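Sugar kinase, pfkB family (PDB 2AJR) probably transfers phosphate from ATP to a sugar phosphate such as fructose 1-phosphate, as a ribokinase-like kinase of the PfkB family. Local coordinates at residues I27-F32 with I110-N115; V169-E174 with P195-N199; P185-E189 with N208-L213; Y275-Y281 with M293-F298. All coordinates share one frame; numbering follows the deposited sequence.

Contact 1 of 4, residues I27-F32 with I110-N115; sequences IFIEDF and IIDEKN
Ile27 and Ile110 lie side by side in the central, parallel pair of strands of a four-stranded mixed sheet, consistent with the lid of ribokinase-like enzymes. The oxygen of Ile27 accepts Ile111 N at 2.8 Å, and Ile27 and Ile110 pack on a face met by Ile108 and Ile121 of the second subunit. On the opposite face Phe28 brings CE1 to within 3.5 Å of Ile111 CD1; the magnesium ligand Glu309 touches the same phenylalanine. Ile29 N answers with a longer bond to Ile111 O (3.2 Å). Where strand pairing stops, Asp112 takes over: with CG anti to its nitrogen (chi1 180°), the carboxylate turns to the loop after Phe28. OD1 takes Asp31 N (3.1 Å) and, through the opposite face, Asn115 N, an Asx motif; OD2 is gripped likewise by Phe32 N (3.0 Å) and Asn115 ND2, while a water bridges it to Phe32 O. With an alanine here, the amides of Asp31, Phe32 and Asn115 would probably lose the carboxylate they share and the two loops one of their ties. Asp31 adds a second clasp, its OD2 using the syn lone pair for a salt bridge to Lys114 NZ (2.7 Å) and its OD1 accepting Asn115 ND2 (2.7 Å). Phe32 crosses Ile110, whose CG2 methyl makes a CH-pi contact over one face of the Phe32 ring, 3.5 Å from Phe32 CD2.

Contact 2 of 4, residues V169-E174 with P195-N199; sequences VRLARE and PEFPN
Arg173, on helix 164-174, lies across the loop before strand 200-201, so that a helix of the alpha/beta body packs on the lead-in to a strand of the main sheet. CB rests on CB of Glu196 at 3.7 Å. CG is 3.4 Å from Glu196 OE1, the two side chains crossing at about a right angle. Bends at chi2 (53°) and chi3 (-142°) then swing the chain along the loop, bringing CD to 3.5 Å from Phe197 O, an oxygen at the edge of the guanidinium and in its plane. Arg173 NE comes within 3.0 Å of Asn199 OD1, but that oxygen stands over the guanidinium face and the angle is too poor for a hydrogen bond. At the tip, Arg173 NH2 lies 3.1 Å from Asn199 ND2, two donors that cannot bond to each other, and NH1 makes a weak bond to Val177 O. The amide of Asn199 is committed to Val179 N and Gln235 OE1; Arg173 and Asn199 both touch neighbouring strand 178-182. About a turn earlier in the helix, Val169 CG1 packs 3.7 Å from Phe197 C. A serine in place of Arg173 would probably open a gap between helix and loop. Glu196 OE1 stays 5.0 Å from Arg173 NE, which implies a joint of van der Waals packing, to which a longer-range attraction between the charges may add.

Contact 3 of 4, residues P185-E189 with N208-L213; sequences PRLLE and NHASFL
Leu213 N gives the one hydrogen bond between these segments, to Glu189 OE2 at 2.8 Å and 157°; Glu189 OE2 accepts it with its syn lone pair. The glutamate reaches it by bending at chi2 (101°), so that the acid group curls back beside the ring of Phe212. Carboxylate and ring stand nearly perpendicular, 84° apart; the acid lies at the ring edge, with OE2 3.5 Å from Phe212 CD1, where the slightly positive ring hydrogens would probably suit its charge. Over one face of the same ring comes Pro185, whose CB makes a CH-pi contact 3.8 Å from the centroid, while CD1 of Leu213 covers the other. CB of Leu188 comes obliquely to CZ of Phe212 at 3.7 Å. The phenylalanine is thus held on both faces and part of its edge. At the start of the loop segment, Asn208 OD1 lies 3.5 Å from Pro185 CG, and its amide is steadied by ND2 donating to Ala210 O. The contact fastens the first turn of helix 185-193, which opens with Pro185, to the long loop that follows strand 200-201; beyond the contact, Phe212 and Leu213 also rest on Leu226 of helix 220-233, with Leu230 touching Leu213, while Leu188 packs on Pro203.

Contact 4 of 4, residues Y275-Y281 with M293-F298; sequences YVAGMVY and MAKFGF
Tyr275 lays the face of its ring flat on the backbone at Gly297, whose carbonyl carbon stands 3.5 Å above the ring centre: a broad bump set against a smooth helix surface. A CB on Gly297 would probably clash with Tyr275 CD1 and Met279 CG. Helices 271-286 and 290-304 form a helical hairpin, the first starting close to the family's GAGD signature, the probable catalytic end. The bare surface lets the axes of segments 275-281 and 293-298 approach to 7.2 Å, with 138° between their N-to-C directions, and a CA-H...O contact joins Tyr275 CA to Gly297 O. Met279 and Met293 are both selenomethionine here; Met279, bent at chi3, pushes CE into the hollow between CE of Met293 and CB of Ala294, 3.7 Å from the latter. At the other flank Phe296 fits against Gly278, CD2 3.3 Å from its oxygen, and its ring runs nearly parallel to that of Tyr281 but slid well aside. Phe298 CD2 meets Tyr275 CE2 at 3.7 Å. The chemistry implies a largely apolar joint, resting on shape and dispersion.

Overall arrangement
Contact 1 closes first along the chain and stands apart, about 29 to 42 Å from the others between centres, in the four-stranded sheet that faces the second subunit. The remaining three belong to the large alpha/beta body. Contacts 2 and 3 interleave in sequence: helix 185-193 lies between the halves of contact 2, and strand 200-201 between those of contact 3, with centres about 19 Å apart. Contact 4 comes last, nearest the chain's centre and about 20 Å from contact 2 between centres, its helices packed against strands 178-182 and 245-249. Contacts 2 to 4 therefore fasten helices and loops round the ten-stranded sheet, while contact 1 shapes the probable lid near the magnesium site.

Contact 1 of 4, residues I27-F32 with I110-N115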
loop_
_atom_site.group_PDB
_atom_site.type_symbol
_atom_site.label_atom_id
_atom_site.label_comp_id
_atom_site.label_asym_id
_atom_site.label_seq_id
_atom_site.Cartn_x
_atom_site.Cartn_y
_atom_site.Cartn_z
ATOM N N ILE A 27 -6.018 -6.522 -3.390
ATOM C CA ILE A 27 -5.430 -7.687 -2.763
ATOM C C ILE A 27 -6.602 -8.572 -2.387
ATOM O O ILE A 27 -7.559 -8.093 -1.786
ATOM C CB ILE A 27 -4.652 -7.294 -1.494
ATOM C CG1 ILE A 27 -3.740 -6.097 -1.775
ATOM C CG2 ILE A 27 -3.841 -8.476 -0.962
ATOM C CD1 ILE A 27 -3.323 -5.360 -0.533
ATOM N N PHE A 28 -6.526 -9.850 -2.739
ATOM C CA PHE A 28 -7.624 -10.789 -2.547
ATOM C C PHE A 28 -7.208 -11.814 -1.515
ATOM O O PHE A 28 -6.335 -12.616 -1.757
ATOM C CB PHE A 28 -8.002 -11.435 -3.890
ATOM C CG PHE A 28 -8.404 -10.419 -4.924
ATOM C CD1 PHE A 28 -9.678 -9.856 -4.904
ATOM C CD2 PHE A 28 -7.490 -9.959 -5.867
ATOM C CE1 PHE A 28 -10.049 -8.873 -5.841
ATOM C CE2 PHE A 28 -7.849 -8.960 -6.802
ATOM C CZ PHE A 28 -9.125 -8.419 -6.784
ATOM N N ILE A 29 -7.817 -11.723 -0.344
ATOM C CA ILE A 29 -7.511 -12.570 0.791
ATOM C C ILE A 29 -8.820 -13.128 1.345
ATOM O O ILE A 29 -9.689 -12.393 1.800
ATOM C CB ILE A 29 -6.844 -11.757 1.919
ATOM C CG1 ILE A 29 -5.519 -11.160 1.467
ATOM C CG2 ILE A 29 -6.599 -12.623 3.126
ATOM C CD1 ILE A 29 -5.077 -9.976 2.328
ATOM N N GLU A 30 -8.963 -14.428 1.309
ATOM C CA GLU A 30 -10.120 -15.070 1.918
ATOM C C GLU A 30 -9.936 -15.155 3.450
ATOM O O GLU A 30 -8.854 -15.509 3.937
ATOM C CB GLU A 30 -10.345 -16.454 1.279
ATOM C CG GLU A 30 -10.552 -16.369 -0.258
ATOM C CD GLU A 30 -11.481 -17.451 -0.838
ATOM O OE1 GLU A 30 -11.443 -18.610 -0.351
ATOM O OE2 GLU A 30 -12.243 -17.133 -1.792
ATOM N N ASP A 31 -11.007 -14.831 4.186
ATOM C CA ASP A 31 -11.004 -14.759 5.660
ATOM C C ASP A 31 -9.979 -13.770 6.148
ATOM O O ASP A 31 -9.169 -14.060 7.009
ATOM C CB ASP A 31 -10.798 -16.128 6.317
ATOM C CG ASP A 31 -12.032 -17.011 6.222
ATOM O OD1 ASP A 31 -13.161 -16.518 6.469
ATOM O OD2 ASP A 31 -11.867 -18.204 5.896
ATOM N N PHE A 32 -10.042 -12.578 5.582
ATOM C CA PHE A 32 -9.205 -11.492 6.022
ATOM C C PHE A 32 -9.676 -11.022 7.394
ATOM O O PHE A 32 -10.849 -10.636 7.584
ATOM C CB PHE A 32 -9.273 -10.349 5.019
ATOM C CG PHE A 32 -8.484 -9.138 5.428
ATOM C CD1 PHE A 32 -7.133 -9.245 5.741
ATOM C CD2 PHE A 32 -9.088 -7.887 5.482
ATOM C CE1 PHE A 32 -6.400 -8.127 6.114
ATOM C CE2 PHE A 32 -8.363 -6.758 5.835
ATOM C CZ PHE A 32 -7.014 -6.877 6.160
ATOM N N ILE A 110 -8.710 -4.394 -0.035
ATOM C CA ILE A 110 -8.600 -5.796 0.334
ATOM C C ILE A 110 -9.987 -6.427 0.190
ATOM O O ILE A 110 -10.953 -5.977 0.797
ATOM C CB ILE A 110 -8.068 -5.941 1.773
ATOM C CG1 ILE A 110 -6.705 -5.240 1.893
ATOM C CG2 ILE A 110 -7.960 -7.426 2.161
ATOM C CD1 ILE A 110 -6.293 -4.892 3.296
ATOM N N ILE A 111 -10.089 -7.447 -0.651
ATOM C CA ILE A 111 -11.382 -8.017 -1.023
ATOM C C ILE A 111 -11.416 -9.445 -0.550
ATOM O O ILE A 111 -10.544 -10.229 -0.915
ATOM C CB ILE A 111 -11.595 -7.914 -2.525
ATOM C CG1 ILE A 111 -11.686 -6.420 -2.910
ATOM C CG2 ILE A 111 -12.841 -8.646 -2.939
ATOM C CD1 ILE A 111 -11.709 -6.138 -4.394
ATOM N N ASP A 112 -12.385 -9.751 0.318
ATOM C CA ASP A 112 -12.557 -11.098 0.899
ATOM C C ASP A 112 -13.837 -11.690 0.297
ATOM O O ASP A 112 -14.948 -11.403 0.752
ATOM C CB ASP A 112 -12.638 -11.014 2.436
ATOM C CG ASP A 112 -12.827 -12.377 3.110
ATOM O OD1 ASP A 112 -13.062 -13.403 2.421
ATOM O OD2 ASP A 112 -12.726 -12.420 4.362
ATOM N N GLU A 113 -13.670 -12.503 -0.736
ATOM C CA GLU A 113 -14.807 -12.979 -1.534
ATOM C C GLU A 113 -15.677 -13.976 -0.768
ATOM O O GLU A 113 -16.875 -14.066 -1.024
ATOM C CB GLU A 113 -14.316 -13.623 -2.838
ATOM C CG GLU A 113 -15.091 -13.150 -4.061
ATOM C CD GLU A 113 -14.931 -14.066 -5.260
ATOM O OE1 GLU A 113 -13.989 -14.900 -5.276
ATOM O OE2 GLU A 113 -15.767 -13.940 -6.187
ATOM N N LYS A 114 -15.069 -14.721 0.155
ATOM C CA LYS A 114 -15.789 -15.666 0.993
ATOM C C LYS A 114 -16.769 -14.964 1.949
ATOM O O LYS A 114 -17.950 -15.338 2.021
ATOM C CB LYS A 114 -14.804 -16.521 1.789
ATOM C CG LYS A 114 -15.474 -17.489 2.757
ATOM C CD LYS A 114 -14.456 -18.354 3.488
ATOM C CE LYS A 114 -15.045 -18.937 4.765
ATOM N NZ LYS A 114 -14.033 -19.703 5.543
ATOM N N ASN A 115 -16.284 -13.958 2.678
ATOM C CA ASN A 115 -17.106 -13.262 3.676
ATOM C C ASN A 115 -17.778 -12.011 3.114
ATOM O O ASN A 115 -18.383 -11.239 3.856
ATOM C CB ASN A 115 -16.255 -12.882 4.886
ATOM C CG ASN A 115 -15.783 -14.083 5.673
ATOM O OD1 ASN A 115 -16.483 -14.573 6.555
ATOM N ND2 ASN A 115 -14.578 -14.549 5.374
HETATM O O HOH W 1 -13.144 -10.174 5.926
#

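Contact 2 of 4, residues V169-E174 with P195-N199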
loop_
_atom_site.group_PDB
_atom_site.type_symbol
_atom_site.label_atom_id
_atom_site.label_comp_id
_atom_site.label_asym_id
_atom_site.label_seq_id
_atom_site.Cartn_x
_atom_site.Cartn_y
_atom_site.Cartn_z
ATOM N N VAL A 169 -17.528 23.032 -14.910
ATOM C CA VAL A 169 -18.842 22.837 -15.523
ATOM C C VAL A 169 -19.204 24.072 -16.337
ATOM O O VAL A 169 -19.749 23.978 -17.440
ATOM C CB VAL A 169 -19.931 22.591 -14.452
ATOM C CG1 VAL A 169 -21.330 22.697 -15.051
ATOM C CG2 VAL A 169 -19.719 21.235 -13.766
ATOM N N ARG A 170 -18.878 25.231 -15.779
ATOM C CA ARG A 170 -19.255 26.497 -16.371
ATOM C C ARG A 170 -18.549 26.687 -17.707
ATOM O O ARG A 170 -19.175 26.987 -18.719
ATOM C CB ARG A 170 -18.916 27.640 -15.408
ATOM C CG ARG A 170 -19.724 28.914 -15.648
ATOM C CD ARG A 170 -18.973 30.128 -15.130
ATOM N NE ARG A 170 -17.772 30.356 -15.932
ATOM C CZ ARG A 170 -16.769 31.162 -15.600
ATOM N NH1 ARG A 170 -16.793 31.848 -14.462
ATOM N NH2 ARG A 170 -15.730 31.284 -16.417
ATOM N N LEU A 171 -17.236 26.508 -17.697
ATOM C CA LEU A 171 -16.447 26.601 -18.911
ATOM C C LEU A 171 -16.966 25.637 -19.980
ATOM O O LEU A 171 -17.135 26.029 -21.137
ATOM C CB LEU A 171 -14.984 26.307 -18.594
ATOM C CG LEU A 171 -14.271 27.370 -17.754
ATOM C CD1 LEU A 171 -13.055 26.780 -17.033
ATOM C CD2 LEU A 171 -13.869 28.528 -18.641
ATOM N N ALA A 172 -17.225 24.389 -19.586
ATOM C CA ALA A 172 -17.735 23.361 -20.500
ATOM C C ALA A 172 -19.051 23.809 -21.114
ATOM O O ALA A 172 -19.256 23.779 -22.343
ATOM C CB ALA A 172 -17.936 22.047 -19.765
ATOM N N ARG A 173 -19.925 24.260 -20.229
ATOM C CA ARG A 173 -21.307 24.536 -20.569
ATOM C C ARG A 173 -21.454 25.796 -21.436
ATOM O O ARG A 173 -22.196 25.797 -22.413
ATOM C CB ARG A 173 -22.111 24.625 -19.262
ATOM C CG ARG A 173 -23.418 23.896 -19.244
ATOM C CD ARG A 173 -23.372 22.434 -19.639
ATOM N NE ARG A 173 -24.594 22.187 -20.405
ATOM C CZ ARG A 173 -24.699 22.196 -21.737
ATOM N NH1 ARG A 173 -23.640 22.365 -22.518
ATOM N NH2 ARG A 173 -25.883 21.993 -22.304
ATOM N N GLU A 174 -20.722 26.856 -21.111
ATOM C CA GLU A 174 -20.695 28.043 -21.958
ATOM C C GLU A 174 -20.295 27.717 -23.400
ATOM O O GLU A 174 -20.670 28.425 -24.315
ATOM C CB GLU A 174 -19.736 29.094 -21.378
ATOM C CG GLU A 174 -20.346 29.890 -20.213
ATOM C CD GLU A 174 -19.331 30.685 -19.384
ATOM O OE1 GLU A 174 -18.098 30.534 -19.578
ATOM O OE2 GLU A 174 -19.789 31.458 -18.513
ATOM N N PRO A 195 -23.768 29.438 -12.064
ATOM C CA PRO A 195 -24.708 29.749 -13.142
ATOM C C PRO A 195 -24.987 28.626 -14.127
ATOM O O PRO A 195 -26.078 28.591 -14.706
ATOM C CB PRO A 195 -24.051 30.941 -13.861
ATOM C CG PRO A 195 -22.655 30.959 -13.412
ATOM C CD PRO A 195 -22.656 30.392 -12.029
ATOM N N GLU A 196 -24.027 27.732 -14.326
ATOM C CA GLU A 196 -24.225 26.607 -15.230
ATOM C C GLU A 196 -24.318 25.310 -14.456
ATOM O O GLU A 196 -23.872 25.209 -13.312
ATOM C CB GLU A 196 -23.112 26.552 -16.277
ATOM C CG GLU A 196 -23.141 27.732 -17.290
ATOM C CD GLU A 196 -24.273 27.659 -18.332
ATOM O OE1 GLU A 196 -25.068 26.691 -18.322
ATOM O OE2 GLU A 196 -24.366 28.577 -19.175
ATOM N N PHE A 197 -24.910 24.314 -15.097
ATOM C CA PHE A 197 -25.241 23.068 -14.438
ATOM C C PHE A 197 -24.887 21.852 -15.301
ATOM O O PHE A 197 -24.881 21.935 -16.534
ATOM C CB PHE A 197 -26.738 23.063 -14.105
ATOM C CG PHE A 197 -27.150 24.160 -13.163
ATOM C CD1 PHE A 197 -26.938 24.030 -11.799
ATOM C CD2 PHE A 197 -27.725 25.328 -13.646
ATOM C CE1 PHE A 197 -27.295 25.043 -10.919
ATOM C CE2 PHE A 197 -28.089 26.358 -12.781
ATOM C CZ PHE A 197 -27.872 26.212 -11.407
ATOM N N PRO A 198 -24.580 20.712 -14.656
ATOM C CA PRO A 198 -24.350 19.481 -15.393
ATOM C C PRO A 198 -25.578 19.014 -16.159
ATOM O O PRO A 198 -26.683 19.192 -15.691
ATOM C CB PRO A 198 -24.019 18.482 -14.288
ATOM C CG PRO A 198 -23.557 19.303 -13.169
ATOM C CD PRO A 198 -24.376 20.511 -13.213
ATOM N N ASN A 199 -25.371 18.421 -17.325
ATOM C CA ASN A 199 -26.455 17.806 -18.074
ATOM C C ASN A 199 -26.947 16.512 -17.411
ATOM O O ASN A 199 -28.162 16.265 -17.342
ATOM C CB ASN A 199 -25.997 17.527 -19.492
ATOM C CG ASN A 199 -25.649 18.785 -20.223
ATOM O OD1 ASN A 199 -24.493 19.231 -20.220
ATOM N ND2 ASN A 199 -26.661 19.410 -20.808
#

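Contact 3 of 4, residues P185-E189 with N208-L213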
loop_
_atom_site.group_PDB
_atom_site.type_symbol
_atom_site.label_atom_id
_atom_site.label_comp_id
_atom_site.label_asym_id
_atom_site.label_seq_id
_atom_site.Cartn_x
_atom_site.Cartn_y
_atom_site.Cartn_z
ATOM N N PRO A 185 -21.756 15.034 -2.325
ATOM C CA PRO A 185 -22.672 16.151 -2.101
ATOM C C PRO A 185 -21.980 17.490 -1.899
ATOM O O PRO A 185 -22.369 18.489 -2.509
ATOM C CB PRO A 185 -23.407 15.735 -0.830
ATOM C CG PRO A 185 -23.433 14.265 -0.917
ATOM C CD PRO A 185 -22.103 13.882 -1.476
ATOM N N ARG A 186 -20.952 17.497 -1.060
ATOM C CA ARG A 186 -20.251 18.725 -0.711
ATOM C C ARG A 186 -19.736 19.401 -1.963
ATOM O O ARG A 186 -19.964 20.581 -2.178
ATOM C CB ARG A 186 -19.097 18.422 0.243
ATOM C CG ARG A 186 -18.698 19.611 1.088
ATOM C CD ARG A 186 -18.323 19.208 2.519
ATOM N NE ARG A 186 -17.566 20.271 3.186
ATOM C CZ ARG A 186 -16.277 20.547 2.958
ATOM N NH1 ARG A 186 -15.563 19.842 2.072
ATOM N NH2 ARG A 186 -15.692 21.543 3.621
ATOM N N LEU A 187 -19.068 18.644 -2.820
ATOM C CA LEU A 187 -18.624 19.206 -4.083
ATOM C C LEU A 187 -19.805 19.570 -5.012
ATOM O O LEU A 187 -19.753 20.604 -5.679
ATOM C CB LEU A 187 -17.603 18.279 -4.770
ATOM C CG LEU A 187 -16.376 17.887 -3.920
ATOM C CD1 LEU A 187 -15.341 17.087 -4.721
ATOM C CD2 LEU A 187 -15.703 19.089 -3.288
ATOM N N LEU A 188 -20.871 18.768 -5.040
ATOM C CA LEU A 188 -22.006 19.069 -5.929
ATOM C C LEU A 188 -22.767 20.327 -5.511
ATOM O O LEU A 188 -23.253 21.078 -6.347
ATOM C CB LEU A 188 -23.000 17.898 -5.998
ATOM C CG LEU A 188 -22.587 16.679 -6.814
ATOM C CD1 LEU A 188 -23.697 15.649 -6.814
ATOM C CD2 LEU A 188 -22.233 17.108 -8.249
ATOM N N GLU A 189 -22.906 20.515 -4.206
ATOM C CA GLU A 189 -23.432 21.762 -3.624
ATOM C C GLU A 189 -22.746 22.991 -4.261
ATOM O O GLU A 189 -23.356 24.002 -4.600
ATOM C CB GLU A 189 -23.148 21.750 -2.111
ATOM C CG GLU A 189 -24.292 22.210 -1.234
ATOM C CD GLU A 189 -25.059 21.065 -0.596
ATOM O OE1 GLU A 189 -24.421 20.212 0.068
ATOM O OE2 GLU A 189 -26.301 21.039 -0.737
ATOM N N ASN A 208 -22.093 9.013 3.092
ATOM C CA ASN A 208 -22.652 10.339 3.339
ATOM C C ASN A 208 -23.541 10.383 4.565
ATOM O O ASN A 208 -24.424 9.557 4.731
ATOM C CB ASN A 208 -23.453 10.862 2.150
ATOM C CG ASN A 208 -23.932 12.286 2.373
ATOM O OD1 ASN A 208 -23.139 13.228 2.392
ATOM N ND2 ASN A 208 -25.220 12.446 2.591
ATOM N N HIS A 209 -23.293 11.392 5.391
ATOM C CA HIS A 209 -24.081 11.675 6.595
ATOM C C HIS A 209 -24.728 13.078 6.551
ATOM O O HIS A 209 -25.663 13.327 7.276
ATOM C CB HIS A 209 -23.189 11.531 7.841
ATOM C CG HIS A 209 -21.793 12.043 7.637
ATOM N ND1 HIS A 209 -20.689 11.214 7.607
ATOM C CD2 HIS A 209 -21.329 13.293 7.384
ATOM C CE1 HIS A 209 -19.606 11.935 7.373
ATOM N NE2 HIS A 209 -19.966 13.200 7.231
ATOM N N ALA A 210 -24.244 13.978 5.693
ATOM C CA ALA A 210 -24.734 15.365 5.644
ATOM C C ALA A 210 -26.037 15.506 4.866
ATOM O O ALA A 210 -26.333 14.699 4.004
ATOM C CB ALA A 210 -23.675 16.257 5.006
ATOM N N SER A 211 -26.810 16.543 5.159
ATOM C CA SER A 211 -27.952 16.899 4.318
ATOM C C SER A 211 -27.436 17.440 2.982
ATOM O O SER A 211 -26.340 17.991 2.897
ATOM C CB SER A 211 -28.872 17.923 5.003
ATOM O OG SER A 211 -28.370 19.250 4.927
ATOM N N PHE A 212 -28.228 17.273 1.938
ATOM C CA PHE A 212 -27.805 17.641 0.605
ATOM C C PHE A 212 -28.942 18.395 -0.080
ATOM O O PHE A 212 -30.052 17.880 -0.184
ATOM C CB PHE A 212 -27.407 16.374 -0.156
ATOM C CG PHE A 212 -26.924 16.611 -1.562
ATOM C CD1 PHE A 212 -26.286 17.787 -1.924
ATOM C CD2 PHE A 212 -27.080 15.624 -2.524
ATOM C CE1 PHE A 212 -25.852 17.980 -3.228
ATOM C CE2 PHE A 212 -26.636 15.813 -3.833
ATOM C CZ PHE A 212 -26.033 16.984 -4.183
ATOM N N LEU A 213 -28.665 19.625 -0.508
ATOM C CA LEU A 213 -29.679 20.522 -1.081
ATOM C C LEU A 213 -30.955 20.619 -0.227
ATOM O O LEU A 213 -32.074 20.654 -0.752
ATOM C CB LEU A 213 -30.033 20.084 -2.507
ATOM C CG LEU A 213 -28.920 20.027 -3.546
ATOM C CD1 LEU A 213 -29.483 19.458 -4.832
ATOM C CD2 LEU A 213 -28.310 21.401 -3.782
#

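Contact 4 of 4, residues Y275-Y281 with M293-F298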
loop_
_atom_site.group_PDB
_atom_site.type_symbol
_atom_site.label_atom_id
_atom_site.label_comp_id
_atom_site.label_asym_id
_atom_site.label_seq_id
_atom_site.Cartn_x
_atom_site.Cartn_y
_atom_site.Cartn_z
ATOM N N TYR A 275 -20.939 2.531 -14.759
ATOM C CA TYR A 275 -22.239 3.181 -14.932
ATOM C C TYR A 275 -22.101 4.431 -15.776
ATOM O O TYR A 275 -22.781 4.584 -16.787
ATOM C CB TYR A 275 -22.843 3.559 -13.580
ATOM C CG TYR A 275 -24.355 3.647 -13.584
ATOM C CD1 TYR A 275 -25.024 4.519 -14.440
ATOM C CD2 TYR A 275 -25.116 2.857 -12.726
ATOM C CE1 TYR A 275 -26.411 4.595 -14.449
ATOM C CE2 TYR A 275 -26.499 2.936 -12.723
ATOM C CZ TYR A 275 -27.138 3.801 -13.591
ATOM O OH TYR A 275 -28.500 3.880 -13.600
ATOM N N VAL A 276 -21.213 5.334 -15.375
ATOM C CA VAL A 276 -21.062 6.593 -16.100
ATOM C C VAL A 276 -20.566 6.358 -17.527
ATOM O O VAL A 276 -21.072 6.972 -18.475
ATOM C CB VAL A 276 -20.151 7.578 -15.335
ATOM C CG1 VAL A 276 -19.799 8.787 -16.202
ATOM C CG2 VAL A 276 -20.866 8.033 -14.085
ATOM N N ALA A 277 -19.609 5.451 -17.688
ATOM C CA ALA A 277 -19.059 5.144 -19.012
ATOM C C ALA A 277 -20.135 4.621 -19.963
ATOM O O ALA A 277 -20.150 4.952 -21.148
ATOM C CB ALA A 277 -17.956 4.145 -18.895
ATOM N N GLY A 278 -21.023 3.784 -19.441
ATOM C CA GLY A 278 -22.125 3.267 -20.223
ATOM C C GLY A 278 -22.997 4.398 -20.712
ATOM O O GLY A 278 -23.344 4.451 -21.885
HETATM N N MSE A 279 -23.336 5.314 -19.812
HETATM C CA MSE A 279 -24.135 6.470 -20.174
HETATM C C MSE A 279 -23.444 7.313 -21.228
HETATM O O MSE A 279 -24.080 7.729 -22.192
HETATM C CB MSE A 279 -24.447 7.326 -18.951
HETATM C CG MSE A 279 -25.410 6.670 -18.010
HETATM SE SE MSE A 279 -26.057 7.870 -16.606
HETATM C CE MSE A 279 -27.835 8.322 -17.333
ATOM N N VAL A 280 -22.150 7.563 -21.050
ATOM C CA VAL A 280 -21.414 8.348 -22.036
ATOM C C VAL A 280 -21.506 7.659 -23.400
ATOM O O VAL A 280 -21.886 8.289 -24.385
ATOM C CB VAL A 280 -19.936 8.601 -21.636
ATOM C CG1 VAL A 280 -19.244 9.461 -22.693
ATOM C CG2 VAL A 280 -19.874 9.290 -20.297
ATOM N N TYR A 281 -21.214 6.362 -23.439
ATOM C CA TYR A 281 -21.315 5.565 -24.669
ATOM C C TYR A 281 -22.699 5.649 -25.320
ATOM O O TYR A 281 -22.800 5.765 -26.541
ATOM C CB TYR A 281 -20.977 4.098 -24.387
ATOM C CG TYR A 281 -21.155 3.159 -25.563
ATOM C CD1 TYR A 281 -20.120 2.939 -26.460
ATOM C CD2 TYR A 281 -22.351 2.472 -25.767
ATOM C CE1 TYR A 281 -20.266 2.073 -27.546
ATOM C CE2 TYR A 281 -22.504 1.592 -26.854
ATOM C CZ TYR A 281 -21.455 1.405 -27.734
ATOM O OH TYR A 281 -21.576 0.558 -28.802
HETATM N N MSE A 293 -30.386 5.830 -21.474
HETATM C CA MSE A 293 -29.015 6.049 -21.009
HETATM C C MSE A 293 -28.775 5.484 -19.632
HETATM O O MSE A 293 -27.809 4.767 -19.433
HETATM C CB MSE A 293 -28.685 7.519 -20.915
HETATM C CG MSE A 293 -28.151 8.123 -22.174
HETATM SE SE MSE A 293 -27.667 9.972 -21.817
HETATM C CE MSE A 293 -26.948 9.788 -20.099
ATOM N N ALA A 294 -29.637 5.833 -18.676
ATOM C CA ALA A 294 -29.512 5.318 -17.313
ATOM C C ALA A 294 -29.623 3.788 -17.267
ATOM O O ALA A 294 -28.914 3.140 -16.500
ATOM C CB ALA A 294 -30.542 5.951 -16.410
ATOM N N LYS A 295 -30.501 3.222 -18.096
ATOM C CA LYS A 295 -30.695 1.766 -18.151
ATOM C C LYS A 295 -29.451 1.061 -18.645
ATOM O O LYS A 295 -29.075 0.006 -18.134
ATOM C CB LYS A 295 -31.879 1.396 -19.060
ATOM C CG LYS A 295 -33.255 1.574 -18.387
ATOM C CD LYS A 295 -34.420 1.584 -19.381
ATOM C CE LYS A 295 -34.691 0.200 -19.982
ATOM N NZ LYS A 295 -35.797 0.232 -20.980
ATOM N N PHE A 296 -28.832 1.635 -19.667
ATOM C CA PHE A 296 -27.612 1.076 -20.209
ATOM C C PHE A 296 -26.485 1.238 -19.186
ATOM O O PHE A 296 -25.654 0.345 -19.019
ATOM C CB PHE A 296 -27.249 1.750 -21.532
ATOM C CG PHE A 296 -26.114 1.082 -22.263
ATOM C CD1 PHE A 296 -26.350 0.006 -23.096
ATOM C CD2 PHE A 296 -24.818 1.534 -22.117
ATOM C CE1 PHE A 296 -25.312 -0.612 -23.768
ATOM C CE2 PHE A 296 -23.780 0.927 -22.786
ATOM C CZ PHE A 296 -24.026 -0.155 -23.613
ATOM N N GLY A 297 -26.474 2.372 -18.490
ATOM C CA GLY A 297 -25.511 2.608 -17.431
ATOM C C GLY A 297 -25.646 1.545 -16.363
ATOM O O GLY A 297 -24.643 0.976 -15.918
ATOM N N PHE A 298 -26.891 1.255 -15.983
ATOM C CA PHE A 298 -27.179 0.293 -14.920
ATOM C C PHE A 298 -26.695 -1.086 -15.341
ATOM O O PHE A 298 -26.098 -1.795 -14.547
ATOM C CB PHE A 298 -28.685 0.279 -14.577
ATOM C CG PHE A 298 -29.009 -0.379 -13.261
ATOM C CD1 PHE A 298 -29.215 -1.752 -13.185
ATOM C CD2 PHE A 298 -29.094 0.369 -12.099
ATOM C CE1 PHE A 298 -29.496 -2.360 -11.967
ATOM C CE2 PHE A 298 -29.380 -0.229 -10.879
ATOM C CZ PHE A 298 -29.587 -1.594 -10.812
#